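Local coordinates for protein AlkZ (Streptomyces sahachiroi, PDB 5UUJ) that belongs to the AlkZ-like DNA glycosylase family, a helix-turn-helix-related group with a helix-rich fold and small beta sheets, at residues R10-W15 with Y219-I224; E23-P28 with E355-H360; P107-A112 with W162-K167; H177-N180 with I185-T188. All coordinates share one frame; numbering follows the deposited sequence.

Starting at the N terminus, helix 9-19 supplies the first half of interaction 1 and the loop after it the first half of interaction 2. The chain then runs into the region that holds interactions 3 and 4. Interaction 3 closes a loop between helices 107-113 and 162-172, and interaction 4 closes a hairpin just after it; the two follow in series and touch through Trp162 and Phe187. Both are nested inside the loops of interactions 1 and 2. Interaction 1 closes at 219-224, between two helices, and interaction 2 only at helix 351-365. These two long loops cross, so the N-terminal segment is tied first to the middle of the chain and then to its C-terminal part.

Interaction 1 (R10-W15 with Y219-I224)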
loop_
_atom_site.group_PDB
_atom_site.type_symbol
_atom_site.label_atom_id
_atom_site.label_comp_id
_atom_site.label_asym_id
_atom_site.label_seq_id
_atom_site.Cartn_x
_atom_site.Cartn_y
_atom_site.Cartn_z
ATOM N N ARG A 10 17.610 13.542 -6.131
ATOM C CA ARG A 10 16.591 14.518 -6.495
ATOM C C ARG A 10 16.050 14.257 -7.902
ATOM O O ARG A 10 14.909 14.596 -8.196
ATOM C CB ARG A 10 17.142 15.936 -6.375
ATOM C CG ARG A 10 17.197 16.411 -4.930
ATOM C CD ARG A 10 17.758 17.810 -4.791
ATOM N NE ARG A 10 16.859 18.824 -5.333
ATOM C CZ ARG A 10 17.023 20.131 -5.166
ATOM N NH1 ARG A 10 18.051 20.594 -4.465
ATOM N NH2 ARG A 10 16.156 20.982 -5.695
ATOM N N GLN A 11 16.857 13.647 -8.764
ATOM C CA GLN A 11 16.336 13.122 -10.022
ATOM C C GLN A 11 15.330 12.011 -9.743
ATOM O O GLN A 11 14.219 12.020 -10.273
ATOM C CB GLN A 11 17.455 12.589 -10.912
ATOM C CG GLN A 11 18.213 13.651 -11.673
ATOM C CD GLN A 11 19.124 13.053 -12.725
ATOM O OE1 GLN A 11 20.062 12.319 -12.405
ATOM N NE2 GLN A 11 18.845 13.352 -13.990
ATOM N N VAL A 12 15.731 11.056 -8.906
ATOM C CA VAL A 12 14.884 9.921 -8.561
ATOM C C VAL A 12 13.567 10.389 -7.942
ATOM O O VAL A 12 12.502 9.890 -8.298
ATOM C CB VAL A 12 15.611 8.956 -7.593
ATOM C CG1 VAL A 12 14.651 7.918 -7.006
ATOM C CG2 VAL A 12 16.763 8.259 -8.310
ATOM N N PHE A 13 13.639 11.355 -7.032
ATOM C CA PHE A 13 12.442 11.853 -6.359
ATOM C C PHE A 13 11.465 12.463 -7.357
ATOM O O PHE A 13 10.261 12.202 -7.299
ATOM C CB PHE A 13 12.804 12.891 -5.294
ATOM C CG PHE A 13 13.659 12.356 -4.183
ATOM C CD1 PHE A 13 13.616 11.014 -3.830
ATOM C CD2 PHE A 13 14.512 13.196 -3.489
ATOM C CE1 PHE A 13 14.404 10.526 -2.806
ATOM C CE2 PHE A 13 15.304 12.712 -2.461
ATOM C CZ PHE A 13 15.248 11.376 -2.122
ATOM N N ALA A 14 11.989 13.277 -8.268
ATOM C CA ALA A 14 11.166 13.909 -9.292
ATOM C C ALA A 14 10.525 12.860 -10.197
ATOM O O ALA A 14 9.352 12.970 -10.554
ATOM C CB ALA A 14 11.993 14.880 -10.112
ATOM N N TRP A 15 11.300 11.845 -10.565
ATOM C CA TRP A 15 10.801 10.792 -11.438
ATOM C C TRP A 15 9.706 9.990 -10.740
ATOM O O TRP A 15 8.662 9.707 -11.329
ATOM C CB TRP A 15 11.938 9.867 -11.873
ATOM C CG TRP A 15 11.477 8.787 -12.799
ATOM C CD1 TRP A 15 11.284 8.891 -14.146
ATOM C CD2 TRP A 15 11.139 7.440 -12.447
ATOM N NE1 TRP A 15 10.844 7.694 -14.652
ATOM C CE2 TRP A 15 10.747 6.786 -13.631
ATOM C CE3 TRP A 15 11.128 6.725 -11.247
ATOM C CZ2 TRP A 15 10.349 5.451 -13.651
ATOM C CZ3 TRP A 15 10.734 5.396 -11.270
ATOM C CH2 TRP A 15 10.351 4.775 -12.463
ATOM N N TYR A 219 8.377 3.206 -7.471
ATOM C CA TYR A 219 9.299 3.476 -6.370
ATOM C C TYR A 219 10.755 3.149 -6.700
ATOM O O TYR A 219 11.606 3.109 -5.808
ATOM C CB TYR A 219 8.869 2.686 -5.131
ATOM C CG TYR A 219 7.389 2.774 -4.850
ATOM C CD1 TYR A 219 6.802 3.975 -4.463
ATOM C CD2 TYR A 219 6.575 1.658 -4.975
ATOM C CE1 TYR A 219 5.447 4.058 -4.212
ATOM C CE2 TYR A 219 5.221 1.733 -4.721
ATOM C CZ TYR A 219 4.662 2.932 -4.341
ATOM O OH TYR A 219 3.312 2.999 -4.098
ATOM N N GLY A 220 11.038 2.913 -7.977
ATOM C CA GLY A 220 12.400 2.678 -8.415
ATOM C C GLY A 220 13.207 3.966 -8.410
ATOM O O GLY A 220 12.636 5.048 -8.290
ATOM N N PRO A 221 14.543 3.861 -8.505
ATOM C CA PRO A 221 15.298 2.604 -8.433
ATOM C C PRO A 221 15.287 2.057 -7.009
ATOM O O PRO A 221 15.084 2.833 -6.076
ATOM C CB PRO A 221 16.718 3.008 -8.860
ATOM C CG PRO A 221 16.581 4.369 -9.488
ATOM C CD PRO A 221 15.417 5.006 -8.807
ATOM N N ALA A 222 15.489 0.753 -6.843
ATOM C CA ALA A 222 15.455 0.150 -5.517
ATOM C C ALA A 222 16.287 -1.122 -5.459
ATOM O O ALA A 222 16.571 -1.741 -6.485
ATOM C CB ALA A 222 14.021 -0.143 -5.113
ATOM N N THR A 223 16.678 -1.499 -4.247
ATOM C CA THR A 223 17.413 -2.736 -4.022
ATOM C C THR A 223 16.448 -3.885 -3.773
ATOM O O THR A 223 15.250 -3.674 -3.562
ATOM C CB THR A 223 18.363 -2.627 -2.817
ATOM O OG1 THR A 223 17.592 -2.485 -1.616
ATOM C CG2 THR A 223 19.302 -1.437 -2.968
ATOM N N ILE A 224 16.982 -5.098 -3.789
ATOM C CA ILE A 224 16.207 -6.284 -3.457
ATOM C C ILE A 224 15.697 -6.197 -2.023
ATOM O O ILE A 224 14.551 -6.548 -1.746
ATOM C CB ILE A 224 17.046 -7.562 -3.642
ATOM C CG1 ILE A 224 17.293 -7.791 -5.134
ATOM C CG2 ILE A 224 16.349 -8.781 -3.017
ATOM C CD1 ILE A 224 18.238 -8.926 -5.443
#
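Val12 presses its forked end onto the Gly220-Pro221 peptide. Its CB stands 4.1 Å from Pro221 CD, at the margin of contact, and the two methyls beyond it do the work. CG1, anti to the backbone N (chi1 169°), points off helix 9-19 and comes within 3.5 Å of Pro221 CD and 3.7 Å of Gly220 O. CG2, the other branch, lies 3.6 Å from the same Pro221 CD and 4.1 Å from Pro221 CG, so the fork holds the delta carbon of the proline between its two methyls. The peptide bond before Pro221 is cis, which puts Gly220 O and Pro221 CD side by side along one edge of the peptide unit, and that edge is what the helix meets.

One turn further on, Trp15 brings its six-membered ring up to the same carbonyl. CZ3 approaches Gly220 O to 3.6 Å, with the oxygen set obliquely to the indole. That oxygen is not left to carbon neighbours, because Arg16 NE hydrogen-bonds to it, while Arg16 NH2 takes Pro221 O. At the other end of the indole, NE1 bonds to Glu271 OE1, which helps fix the rotation of the ring.

The contact is small but fully buried. Helix 9-19 lies against the turn that links helix 204-219 to helix 224-232, where Thr223 is the N-cap. Helix 269-274 joins the packing: its Leu272 touches both Trp15 and Pro221, and His268, just before it, meets the indole.

Interaction 2 (E23-P28 with E355-H360)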
loop_
_atom_site.group_PDB
_atom_site.type_symbol
_atom_site.label_atom_id
_atom_site.label_comp_id
_atom_site.label_asym_id
_atom_site.label_seq_id
_atom_site.Cartn_x
_atom_site.Cartn_y
_atom_site.Cartn_z
ATOM N N GLU A 23 3.507 15.094 -9.371
ATOM C CA GLU A 23 3.947 16.244 -10.167
ATOM C C GLU A 23 4.495 15.762 -11.510
ATOM O O GLU A 23 5.443 14.980 -11.533
ATOM C CB GLU A 23 5.033 17.049 -9.442
ATOM C CG GLU A 23 4.633 17.639 -8.095
ATOM C CD GLU A 23 3.581 18.731 -8.207
ATOM O OE1 GLU A 23 3.524 19.408 -9.258
ATOM O OE2 GLU A 23 2.813 18.910 -7.235
ATOM N N PRO A 24 3.926 16.236 -12.636
ATOM C CA PRO A 24 2.839 17.212 -12.779
ATOM C C PRO A 24 1.483 16.635 -12.396
ATOM O O PRO A 24 1.388 15.456 -12.055
ATOM C CB PRO A 24 2.882 17.567 -14.266
ATOM C CG PRO A 24 3.422 16.351 -14.917
ATOM C CD PRO A 24 4.416 15.781 -13.950
ATOM N N ARG A 25 0.450 17.465 -12.459
ATOM C CA ARG A 25 -0.882 17.068 -12.024
ATOM C C ARG A 25 -1.767 16.643 -13.192
ATOM O O ARG A 25 -1.889 17.354 -14.190
ATOM C CB ARG A 25 -1.543 18.213 -11.252
ATOM C CG ARG A 25 -1.132 18.276 -9.787
ATOM C CD ARG A 25 -0.483 19.592 -9.431
ATOM N NE ARG A 25 0.033 19.583 -8.063
ATOM C CZ ARG A 25 -0.680 19.890 -6.983
ATOM N NH1 ARG A 25 -1.957 20.241 -7.091
ATOM N NH2 ARG A 25 -0.111 19.848 -5.787
ATOM N N THR A 26 -2.375 15.469 -13.051
ATOM C CA THR A 26 -3.346 14.968 -14.015
ATOM C C THR A 26 -4.593 14.511 -13.269
ATOM O O THR A 26 -4.691 14.686 -12.056
ATOM C CB THR A 26 -2.783 13.799 -14.845
ATOM O OG1 THR A 26 -2.322 12.763 -13.969
ATOM C CG2 THR A 26 -1.634 14.263 -15.708
ATOM N N GLN A 27 -5.538 13.920 -13.995
ATOM C CA GLN A 27 -6.791 13.474 -13.399
ATOM C C GLN A 27 -6.997 11.973 -13.583
ATOM O O GLN A 27 -7.912 11.543 -14.283
ATOM C CB GLN A 27 -7.966 14.243 -13.998
ATOM C CG GLN A 27 -9.251 14.113 -13.197
ATOM C CD GLN A 27 -9.202 14.863 -11.876
ATOM O OE1 GLN A 27 -8.391 15.774 -11.692
ATOM N NE2 GLN A 27 -10.076 14.484 -10.948
ATOM N N PRO A 28 -6.142 11.166 -12.946
ATOM C CA PRO A 28 -6.327 9.716 -13.010
ATOM C C PRO A 28 -7.545 9.269 -12.211
ATOM O O PRO A 28 -7.919 9.919 -11.235
ATOM C CB PRO A 28 -5.037 9.174 -12.395
ATOM C CG PRO A 28 -4.597 10.243 -11.457
ATOM C CD PRO A 28 -4.995 11.540 -12.100
ATOM N N GLU A 355 0.464 27.563 1.257
ATOM C CA GLU A 355 -0.942 27.940 1.178
ATOM C C GLU A 355 -1.607 27.372 -0.074
ATOM O O GLU A 355 -2.789 27.032 -0.056
ATOM C CB GLU A 355 -1.087 29.465 1.213
ATOM C CG GLU A 355 -0.946 30.048 2.616
ATOM C CD GLU A 355 -0.993 31.563 2.646
ATOM O OE1 GLU A 355 -1.031 32.126 3.761
ATOM O OE2 GLU A 355 -0.987 32.189 1.565
ATOM N N LYS A 356 -0.848 27.263 -1.159
ATOM C CA LYS A 356 -1.381 26.689 -2.387
ATOM C C LYS A 356 -1.653 25.198 -2.197
ATOM O O LYS A 356 -2.669 24.678 -2.657
ATOM C CB LYS A 356 -0.416 26.914 -3.552
ATOM C CG LYS A 356 -0.947 26.460 -4.905
ATOM C CD LYS A 356 -2.336 27.026 -5.185
ATOM C CE LYS A 356 -2.741 26.843 -6.640
ATOM N NZ LYS A 356 -1.922 27.680 -7.559
ATOM N N GLU A 357 -0.745 24.517 -1.509
ATOM C CA GLU A 357 -0.945 23.111 -1.186
ATOM C C GLU A 357 -2.134 22.938 -0.244
ATOM O O GLU A 357 -2.907 21.993 -0.383
ATOM C CB GLU A 357 0.318 22.513 -0.566
ATOM C CG GLU A 357 1.342 22.042 -1.586
ATOM C CD GLU A 357 0.829 20.889 -2.429
ATOM O OE1 GLU A 357 0.807 19.741 -1.934
ATOM O OE2 GLU A 357 0.441 21.136 -3.590
ATOM N N ALA A 358 -2.284 23.857 0.705
ATOM C CA ALA A 358 -3.400 23.797 1.646
ATOM C C ALA A 358 -4.738 23.863 0.909
ATOM O O ALA A 358 -5.695 23.195 1.292
ATOM C CB ALA A 358 -3.301 24.928 2.668
ATOM N N ALA A 359 -4.793 24.663 -0.151
ATOM C CA ALA A 359 -6.009 24.795 -0.948
ATOM C C ALA A 359 -6.316 23.497 -1.687
ATOM O O ALA A 359 -7.478 23.136 -1.875
ATOM C CB ALA A 359 -5.872 25.938 -1.930
ATOM N N HIS A 360 -5.261 22.806 -2.109
ATOM C CA HIS A 360 -5.394 21.514 -2.767
ATOM C C HIS A 360 -5.887 20.468 -1.765
ATOM O O HIS A 360 -6.763 19.660 -2.075
ATOM C CB HIS A 360 -4.055 21.095 -3.378
ATOM C CG HIS A 360 -4.137 19.884 -4.255
ATOM N ND1 HIS A 360 -4.800 19.882 -5.460
ATOM C CD2 HIS A 360 -3.618 18.641 -4.103
ATOM C CE1 HIS A 360 -4.694 18.685 -6.016
ATOM N NE2 HIS A 360 -3.983 17.918 -5.213
#
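Arg25 and Glu357 make the ionic part of this contact, with Arg25 NH2 only 2.6 Å from Glu357 OE2. The carboxylate oxygen lies at the rim of the guanidinium, near its plane, but the two flat groups are turned almost perpendicular, 83° apart. Glu357 reaches this position by bending at chi2 (-65°), which brings its end round toward the loop. A second carboxylate, that of Glu23, holds the same arginine from within its own segment. Arg25 NE donates to Glu23 OE2 at 3.0 Å, nearly straight at 167°, and NH2 adds a weak bond to that oxygen. Glu23 OE2 lies in the guanidinium plane, but the nitrogen meets it on the syn side and tilted out of the carboxylate plane.

Glu23, Arg25 and Glu357 thus form a salt-bridge network joining the loop between helices 9-19 and 30-36 to helix 351-365. Arg282 forms a salt bridge with Glu23 OE2, although this brings its like charge close to Arg25 NH2. The two glutamate OE2 atoms, Glu23 and Glu357, remain 4.9 Å apart, and the positive groups between and around them probably offset their mutual repulsion. Glu357 OE1 accepts from Leu283 N on strand 281-284.

The ring contact differs. Arg25 NH1 sits over the centre of the His360 imidazole, 3.2 Å above its plane, while the guanidinium itself is steeply tilted to the ring. The nitrogen is therefore presented to the face by one corner of the group. His360 NE2 hydrogen-bonds to Leu54 O, which probably helps hold the ring beneath Arg25 NH1.

Interaction 3 (P107-A112 with W162-K167); sequences PSWTRA and WGSVLK
Trp109 sets the NE1-CZ2 edge of its indole against the Ser164-Val165 backbone, CZ2 coming 3.5 Å from Ser164 O. The two helices involved, 107-113 and 162-172, meet near their first turns. The second of them belongs to a run of helix 117-130, strand 136-137, helix 138-146, helices 155-160 and 162-172, and then strands 176-177 and 186-188, an order consistent with a winged helix-turn-helix domain. Trp109 then comes from the helix just before this probable winged-helix unit and leans on it, also touching Val120 of helix 117-130.

CG anti to the backbone N (chi1 -166°) sends the indole toward helix 162-172, and its turn about CB-CG presents an edge, with Ser164 O and Val165 CA near the ring plane. The apolar part of the touch is slight: Trp109 CH2 stands 4.4 Å from Val165 CG2, and the valine in turn packs on Leu123.

Water does the polar bridging. One molecule, lying in the plane of the indole, accepts from Trp109 NE1 at 2.8 Å and donates to Ser164 O at 3.0 Å, so the N-H and the carbonyl are joined through it. A second lies over a face of the indole, offset toward the rim. It hydrogen-bonds Ser164 OG at 2.8 Å and, weakly, donates to Trp109 O at 3.5 Å.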
loop_
_atom_site.group_PDB
_atom_site.type_symbol
_atom_site.label_atom_id
_atom_site.label_comp_id
_atom_site.label_asym_id
_atom_site.label_seq_id
_atom_site.Cartn_x
_atom_site.Cartn_y
_atom_site.Cartn_z
ATOM N N PRO A 107 6.110 -21.874 13.702
ATOM C CA PRO A 107 5.648 -22.237 15.049
ATOM C C PRO A 107 5.103 -21.044 15.837
ATOM O O PRO A 107 4.072 -21.172 16.493
ATOM C CB PRO A 107 6.913 -22.797 15.705
ATOM C CG PRO A 107 7.676 -23.394 14.571
ATOM C CD PRO A 107 7.398 -22.517 13.376
ATOM N N SER A 108 5.780 -19.901 15.754
ATOM C CA SER A 108 5.364 -18.707 16.483
ATOM C C SER A 108 3.950 -18.256 16.091
ATOM O O SER A 108 3.185 -17.801 16.938
ATOM C CB SER A 108 6.367 -17.566 16.255
ATOM O OG SER A 108 6.528 -17.276 14.876
ATOM N N TRP A 109 3.602 -18.391 14.814
ATOM C CA TRP A 109 2.262 -18.044 14.349
ATOM C C TRP A 109 1.224 -19.022 14.895
ATOM O O TRP A 109 0.137 -18.621 15.310
ATOM C CB TRP A 109 2.208 -18.030 12.821
ATOM C CG TRP A 109 0.984 -17.367 12.261
ATOM C CD1 TRP A 109 0.863 -16.062 11.879
ATOM C CD2 TRP A 109 -0.290 -17.980 12.005
ATOM N NE1 TRP A 109 -0.405 -15.823 11.405
ATOM C CE2 TRP A 109 -1.132 -16.982 11.472
ATOM C CE3 TRP A 109 -0.798 -19.273 12.174
ATOM C CZ2 TRP A 109 -2.454 -17.238 11.110
ATOM C CZ3 TRP A 109 -2.110 -19.523 11.813
ATOM C CH2 TRP A 109 -2.923 -18.511 11.287
ATOM N N THR A 110 1.564 -20.306 14.886
ATOM C CA THR A 110 0.690 -21.337 15.435
ATOM C C THR A 110 0.424 -21.103 16.926
ATOM O O THR A 110 -0.714 -21.211 17.385
ATOM C CB THR A 110 1.297 -22.741 15.247
ATOM O OG1 THR A 110 1.675 -22.923 13.878
ATOM C CG2 THR A 110 0.297 -23.824 15.641
ATOM N N ARG A 111 1.473 -20.782 17.677
ATOM C CA ARG A 111 1.341 -20.581 19.115
ATOM C C ARG A 111 0.447 -19.386 19.430
ATOM O O ARG A 111 -0.329 -19.415 20.384
ATOM C CB ARG A 111 2.716 -20.390 19.766
ATOM C CG ARG A 111 3.596 -21.635 19.746
ATOM C CD ARG A 111 4.796 -21.481 20.669
ATOM N NE ARG A 111 5.667 -20.371 20.285
ATOM C CZ ARG A 111 6.767 -20.488 19.542
ATOM N NH1 ARG A 111 7.158 -21.670 19.082
ATOM N NH2 ARG A 111 7.486 -19.410 19.259
ATOM N N ALA A 112 0.553 -18.338 18.620
ATOM C CA ALA A 112 -0.185 -17.107 18.870
ATOM C C ALA A 112 -1.645 -17.217 18.423
ATOM O O ALA A 112 -2.547 -16.734 19.107
ATOM C CB ALA A 112 0.497 -15.936 18.170
ATOM N N TRP A 162 -9.527 -13.270 14.745
ATOM C CA TRP A 162 -9.934 -13.343 13.345
ATOM C C TRP A 162 -9.005 -12.525 12.451
ATOM O O TRP A 162 -8.689 -12.931 11.332
ATOM C CB TRP A 162 -11.373 -12.852 13.165
ATOM C CG TRP A 162 -11.848 -12.983 11.755
ATOM C CD1 TRP A 162 -12.301 -11.984 10.944
ATOM C CD2 TRP A 162 -11.896 -14.185 10.976
ATOM N NE1 TRP A 162 -12.639 -12.491 9.712
ATOM C CE2 TRP A 162 -12.397 -13.841 9.705
ATOM C CE3 TRP A 162 -11.567 -15.522 11.232
ATOM C CZ2 TRP A 162 -12.578 -14.783 8.692
ATOM C CZ3 TRP A 162 -11.747 -16.455 10.225
ATOM C CH2 TRP A 162 -12.248 -16.081 8.971
ATOM N N GLY A 163 -8.572 -11.373 12.958
ATOM C CA GLY A 163 -7.732 -10.467 12.198
ATOM C C GLY A 163 -6.442 -11.107 11.726
ATOM O O GLY A 163 -5.920 -10.764 10.667
ATOM N N SER A 164 -5.930 -12.045 12.516
ATOM C CA SER A 164 -4.684 -12.726 12.193
ATOM C C SER A 164 -4.923 -13.956 11.313
ATOM O O SER A 164 -4.158 -14.232 10.389
ATOM C CB SER A 164 -3.964 -13.130 13.481
ATOM O OG SER A 164 -2.725 -13.754 13.197
ATOM N N VAL A 165 -5.995 -14.686 11.603
ATOM C CA VAL A 165 -6.279 -15.947 10.928
ATOM C C VAL A 165 -6.782 -15.742 9.498
ATOM O O VAL A 165 -6.608 -16.609 8.645
ATOM C CB VAL A 165 -7.320 -16.767 11.734
ATOM C CG1 VAL A 165 -7.753 -18.022 10.982
ATOM C CG2 VAL A 165 -6.751 -17.145 13.091
ATOM N N LEU A 166 -7.397 -14.594 9.236
ATOM C CA LEU A 166 -7.983 -14.333 7.924
ATOM C C LEU A 166 -6.929 -14.037 6.859
ATOM O O LEU A 166 -7.207 -14.124 5.664
ATOM C CB LEU A 166 -8.973 -13.160 8.007
ATOM C CG LEU A 166 -8.422 -11.761 8.325
ATOM C CD1 LEU A 166 -7.903 -11.046 7.087
ATOM C CD2 LEU A 166 -9.483 -10.897 8.994
ATOM N N LYS A 167 -5.723 -13.672 7.282
ATOM C CA LYS A 167 -4.731 -13.158 6.343
ATOM C C LYS A 167 -4.224 -14.214 5.351
ATOM O O LYS A 167 -4.123 -13.929 4.158
ATOM C CB LYS A 167 -3.568 -12.527 7.113
ATOM C CG LYS A 167 -4.010 -11.310 7.910
ATOM C CD LYS A 167 -2.852 -10.472 8.418
ATOM C CE LYS A 167 -3.376 -9.279 9.205
ATOM N NZ LYS A 167 -2.300 -8.355 9.628
HETATM O O HOH W 1 -1.316 -13.357 10.323
HETATM O O HOH W 2 -0.986 -15.398 14.740
#

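Interaction 4 (H177-N180 with I185-T188); sequences HGPN and ITFT
Gly178 N donates to Thr186 O at 2.9 Å, nearly straight at 164° yet from well above the carbonyl plane. Thr186 OG1 gives its proton to Pro179 O at 2.7 Å, also from above the plane. The hydroxyl lies between the backbone N and the carbonyl carbon (chi1 66°), which aims it back across the turn. Ile185 meets His177 differently: its CG2 methyl lies 3.7 Å from the imidazole centroid, a CH-pi contact over one face.

Here the chain folds back as a beta-hairpin, probably the wing of a winged-helix domain, judging from the strand order 136-137, 186-188, 176-177. Only His177 and Phe187 form a regular pair, antiparallel and non-hydrogen-bonded, and beyond it the pairing is irregular although the backbones stay close. His177 CA adds a CA-H...O contact to Thr186 O, 3.3 Å away. Between the backbones a water accepts from Thr186 N at 3.0 Å and lies close to Gly178 O and Asn180 OD1.

Further out, Gln193 NE2 bonds to His177 O and Trp77 meets the imidazole. Phe187 packs against Trp162, and strand 186-188, central in its three-stranded sheet, bonds through the Phe187 backbone to Leu136 on its other edge, while Thr188 OG1 hydrogen-bonds to Val134 O.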
loop_
_atom_site.group_PDB
_atom_site.type_symbol
_atom_site.label_atom_id
_atom_site.label_comp_id
_atom_site.label_asym_id
_atom_site.label_seq_id
_atom_site.Cartn_x
_atom_site.Cartn_y
_atom_site.Cartn_z
ATOM N N HIS A 177 -13.148 -8.010 1.269
ATOM C CA HIS A 177 -14.297 -7.244 1.735
ATOM C C HIS A 177 -15.441 -7.312 0.732
ATOM O O HIS A 177 -15.226 -7.240 -0.478
ATOM C CB HIS A 177 -13.931 -5.780 1.969
ATOM C CG HIS A 177 -13.217 -5.524 3.260
ATOM N ND1 HIS A 177 -13.408 -4.378 3.994
ATOM C CD2 HIS A 177 -12.311 -6.264 3.940
ATOM C CE1 HIS A 177 -12.652 -4.418 5.078
ATOM N NE2 HIS A 177 -11.975 -5.554 5.067
ATOM N N GLY A 178 -16.656 -7.450 1.243
ATOM C CA GLY A 178 -17.845 -7.224 0.447
ATOM C C GLY A 178 -18.283 -5.792 0.676
ATOM O O GLY A 178 -17.574 -5.026 1.329
ATOM N N PRO A 179 -19.452 -5.418 0.141
ATOM C CA PRO A 179 -19.993 -4.094 0.451
ATOM C C PRO A 179 -20.307 -3.989 1.936
ATOM O O PRO A 179 -20.779 -4.966 2.516
ATOM C CB PRO A 179 -21.273 -4.019 -0.395
ATOM C CG PRO A 179 -21.149 -5.131 -1.405
ATOM C CD PRO A 179 -20.343 -6.190 -0.739
ATOM N N ASN A 180 -20.036 -2.843 2.550
ATOM C CA ASN A 180 -20.374 -2.662 3.955
ATOM C C ASN A 180 -21.875 -2.763 4.157
ATOM O O ASN A 180 -22.652 -2.226 3.367
ATOM C CB ASN A 180 -19.869 -1.315 4.476
ATOM C CG ASN A 180 -18.357 -1.240 4.543
ATOM O OD1 ASN A 180 -17.667 -2.259 4.520
ATOM N ND2 ASN A 180 -17.832 -0.024 4.634
ATOM N N ILE A 185 -18.419 -4.376 8.587
ATOM C CA ILE A 185 -17.640 -4.935 7.490
ATOM C C ILE A 185 -18.166 -6.321 7.133
ATOM O O ILE A 185 -18.583 -7.077 8.012
ATOM C CB ILE A 185 -16.144 -5.019 7.855
ATOM C CG1 ILE A 185 -15.551 -3.614 7.942
ATOM C CG2 ILE A 185 -15.367 -5.839 6.824
ATOM C CD1 ILE A 185 -14.188 -3.564 8.597
ATOM N N THR A 186 -18.145 -6.640 5.842
ATOM C CA THR A 186 -18.563 -7.949 5.353
ATOM C C THR A 186 -17.437 -8.615 4.578
ATOM O O THR A 186 -16.505 -7.948 4.127
ATOM C CB THR A 186 -19.791 -7.857 4.434
ATOM O OG1 THR A 186 -19.445 -7.144 3.240
ATOM C CG2 THR A 186 -20.945 -7.157 5.135
ATOM N N PHE A 187 -17.542 -9.931 4.421
ATOM C CA PHE A 187 -16.569 -10.711 3.666
ATOM C C PHE A 187 -17.262 -11.459 2.536
ATOM O O PHE A 187 -18.433 -11.821 2.651
ATOM C CB PHE A 187 -15.844 -11.706 4.575
ATOM C CG PHE A 187 -15.033 -11.062 5.659
ATOM C CD1 PHE A 187 -13.734 -10.651 5.418
ATOM C CD2 PHE A 187 -15.566 -10.872 6.923
ATOM C CE1 PHE A 187 -12.983 -10.062 6.413
ATOM C CE2 PHE A 187 -14.817 -10.281 7.922
ATOM C CZ PHE A 187 -13.523 -9.876 7.664
ATOM N N THR A 188 -16.538 -11.696 1.445
ATOM C CA THR A 188 -17.067 -12.495 0.349
ATOM C C THR A 188 -15.934 -13.090 -0.490
ATOM O O THR A 188 -14.762 -12.774 -0.281
ATOM C CB THR A 188 -18.014 -11.662 -0.551
ATOM O OG1 THR A 188 -18.797 -12.540 -1.367
ATOM C CG2 THR A 188 -17.235 -10.687 -1.434
HETATM O O HOH W 3 -17.086 -4.522 3.960
#